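Local coordinates for protein sniffer CG10964-PA (Drosophila melanogaster, PDB 1SNY) that probably acts as an NADPH-dependent carbonyl reductase of the short-chain dehydrogenase/reductase family, holding its dinucleotide on a Rossmann fold, at residues Leu148-Ala153 / Gln210-Val215. Sequence-based numbering, arbitrary orientation.
Sequences LLKKAA and QRIMCV
Lys-150 crosses Gln-210 at a slant and Ile-212 nearly at a right angle where helix 124-155 packs against the turn between helix 187-207 and strand 213-217, a worked example of a lysine used for its methylenes. From CB, which itself meets neither side chain closely, a chi1 of -70° sets CG anti to the carbonyl carbon, and there Lys-150 CG lies 3.7 Å from Ile-212 CD1 and also touches Gln-210 CG. The chain then runs fully extended, CD passing Gln-210 CG. Lys-150 CE reaches Gln-210 OE1 at 3.7 Å. Lys-150 NZ stops 3.9 Å from Gln-210 OE1, too far for a hydrogen bond. The bend at chi2 (81°) lays OE1 beside the lysine CE, while NE2 makes a weak hydrogen bond to Leu-207 O. Deeper in, Ile-212 CD1 also meets Leu-149 CB at 3.8 Å, while its CG1 faces Ala-153 CB, a methyl 3.3 Å from Gln-210 O. Arg-211, with positive phi, closes a Schellman motif ending helix 187-207. Cut back to alanine, Lys-150 would probably cost Ile-212 CD1 its CG neighbour and Gln-210 CG its aliphatic partner. The chemistry is thus chiefly van der Waals, with at most modest electrostatic attraction between ammonium and amide oxygen.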
loop_
_atom_site.group_PDB
_atom_site.type_symbol
_atom_site.label_atom_id
_atom_site.label_comp_id
_atom_site.label_asym_id
_atom_site.label_seq_id
_atom_site.Cartn_x
_atom_site.Cartn_y
_atom_site.Cartn_z
ATOM N N LEU A 148 -13.917 -10.202 -19.504
ATOM C CA LEU A 148 -14.925 -9.289 -20.034
ATOM C C LEU A 148 -14.300 -8.006 -20.587
ATOM O O LEU A 148 -14.724 -7.495 -21.626
ATOM C CB LEU A 148 -15.929 -8.921 -18.941
ATOM C CG LEU A 148 -16.984 -9.990 -18.617
ATOM C CD1 LEU A 148 -17.709 -9.646 -17.341
ATOM C CD2 LEU A 148 -17.960 -10.091 -19.772
ATOM N N LEU A 149 -13.305 -7.482 -19.882
ATOM C CA LEU A 149 -12.636 -6.252 -20.305
ATOM C C LEU A 149 -11.860 -6.458 -21.602
ATOM O O LEU A 149 -11.793 -5.564 -22.449
ATOM C CB LEU A 149 -11.700 -5.749 -19.191
ATOM C CG LEU A 149 -12.360 -5.170 -17.929
ATOM C CD1 LEU A 149 -11.320 -5.038 -16.831
ATOM C CD2 LEU A 149 -13.003 -3.804 -18.243
ATOM N N LYS A 150 -11.274 -7.637 -21.763
ATOM C CA LYS A 150 -10.512 -7.932 -22.966
ATOM C C LYS A 150 -11.436 -8.122 -24.159
ATOM O O LYS A 150 -11.086 -7.754 -25.282
ATOM C CB LYS A 150 -9.649 -9.179 -22.763
ATOM C CG LYS A 150 -8.508 -8.964 -21.798
ATOM C CD LYS A 150 -7.727 -10.246 -21.561
ATOM C CE LYS A 150 -6.561 -10.016 -20.604
ATOM N NZ LYS A 150 -5.898 -11.300 -20.239
ATOM N N LYS A 151 -12.609 -8.706 -23.925
ATOM C CA LYS A 151 -13.556 -8.902 -25.018
ATOM C C LYS A 151 -14.014 -7.536 -25.513
ATOM O O LYS A 151 -14.120 -7.305 -26.721
ATOM C CB LYS A 151 -14.766 -9.715 -24.552
ATOM C CG LYS A 151 -14.449 -11.170 -24.272
ATOM C CD LYS A 151 -15.690 -11.943 -23.864
ATOM C CE LYS A 151 -15.350 -13.396 -23.585
ATOM N NZ LYS A 151 -16.550 -14.162 -23.153
ATOM N N ALA A 152 -14.274 -6.627 -24.576
ATOM C CA ALA A 152 -14.722 -5.285 -24.923
ATOM C C ALA A 152 -13.605 -4.549 -25.644
ATOM O O ALA A 152 -13.856 -3.830 -26.611
ATOM C CB ALA A 152 -15.128 -4.519 -23.672
ATOM N N ALA A 153 -12.375 -4.739 -25.177
ATOM C CA ALA A 153 -11.218 -4.086 -25.790
ATOM C C ALA A 153 -11.032 -4.572 -27.219
ATOM O O ALA A 153 -10.683 -3.794 -28.106
ATOM C CB ALA A 153 -9.960 -4.369 -24.978
ATOM N N GLN A 210 -3.535 -5.592 -24.428
ATOM C CA GLN A 210 -4.929 -5.601 -24.871
ATOM C C GLN A 210 -5.479 -4.181 -24.901
ATOM O O GLN A 210 -6.656 -3.963 -25.192
ATOM C CB GLN A 210 -5.798 -6.469 -23.954
ATOM C CG GLN A 210 -5.515 -7.960 -24.029
ATOM C CD GLN A 210 -4.319 -8.383 -23.195
ATOM O OE1 GLN A 210 -3.938 -9.554 -23.181
ATOM N NE2 GLN A 210 -3.725 -7.432 -22.487
ATOM N N ARG A 211 -4.611 -3.219 -24.601
ATOM C CA ARG A 211 -4.965 -1.804 -24.595
ATOM C C ARG A 211 -6.105 -1.456 -23.640
ATOM O O ARG A 211 -7.017 -0.711 -24.001
ATOM C CB ARG A 211 -5.321 -1.347 -26.014
ATOM C CG ARG A 211 -4.164 -1.424 -27.000
ATOM C CD ARG A 211 -3.054 -0.467 -26.608
ATOM N NE ARG A 211 -2.027 -0.353 -27.643
ATOM C CZ ARG A 211 -1.083 -1.257 -27.879
ATOM N NH1 ARG A 211 -1.013 -2.369 -27.157
ATOM N NH2 ARG A 211 -0.196 -1.041 -28.841
ATOM N N ILE A 212 -6.051 -2.003 -22.425
ATOM C CA ILE A 212 -7.053 -1.724 -21.406
ATOM C C ILE A 212 -6.461 -0.644 -20.511
ATOM O O ILE A 212 -5.408 -0.835 -19.912
ATOM C CB ILE A 212 -7.370 -2.978 -20.546
ATOM C CG1 ILE A 212 -7.974 -4.070 -21.428
ATOM C CG2 ILE A 212 -8.334 -2.601 -19.412
ATOM C CD1 ILE A 212 -8.185 -5.410 -20.703
HETATM N N MSE A 213 -7.143 0.488 -20.434
HETATM C CA MSE A 213 -6.680 1.621 -19.642
HETATM C C MSE A 213 -6.946 1.457 -18.145
HETATM O O MSE A 213 -7.999 0.962 -17.746
HETATM C CB MSE A 213 -7.365 2.897 -20.156
HETATM C CG MSE A 213 -6.903 4.194 -19.509
HETATM SE SE MSE A 213 -7.782 5.738 -20.286
HETATM C CE MSE A 213 -9.341 5.791 -19.151
ATOM N N CYS A 214 -5.978 1.845 -17.318
ATOM C CA CYS A 214 -6.164 1.784 -15.873
ATOM C C CYS A 214 -5.647 3.066 -15.261
ATOM O O CYS A 214 -4.511 3.483 -15.517
ATOM C CB CYS A 214 -5.444 0.592 -15.240
ATOM S SG CYS A 214 -5.856 0.426 -13.467
ATOM N N VAL A 215 -6.489 3.710 -14.465
ATOM C CA VAL A 215 -6.096 4.951 -13.834
ATOM C C VAL A 215 -6.673 5.044 -12.441
ATOM O O VAL A 215 -7.736 4.482 -12.160
ATOM C CB VAL A 215 -6.615 6.188 -14.624
ATOM C CG1 VAL A 215 -6.182 6.113 -16.089
ATOM C CG2 VAL A 215 -8.129 6.264 -14.516
#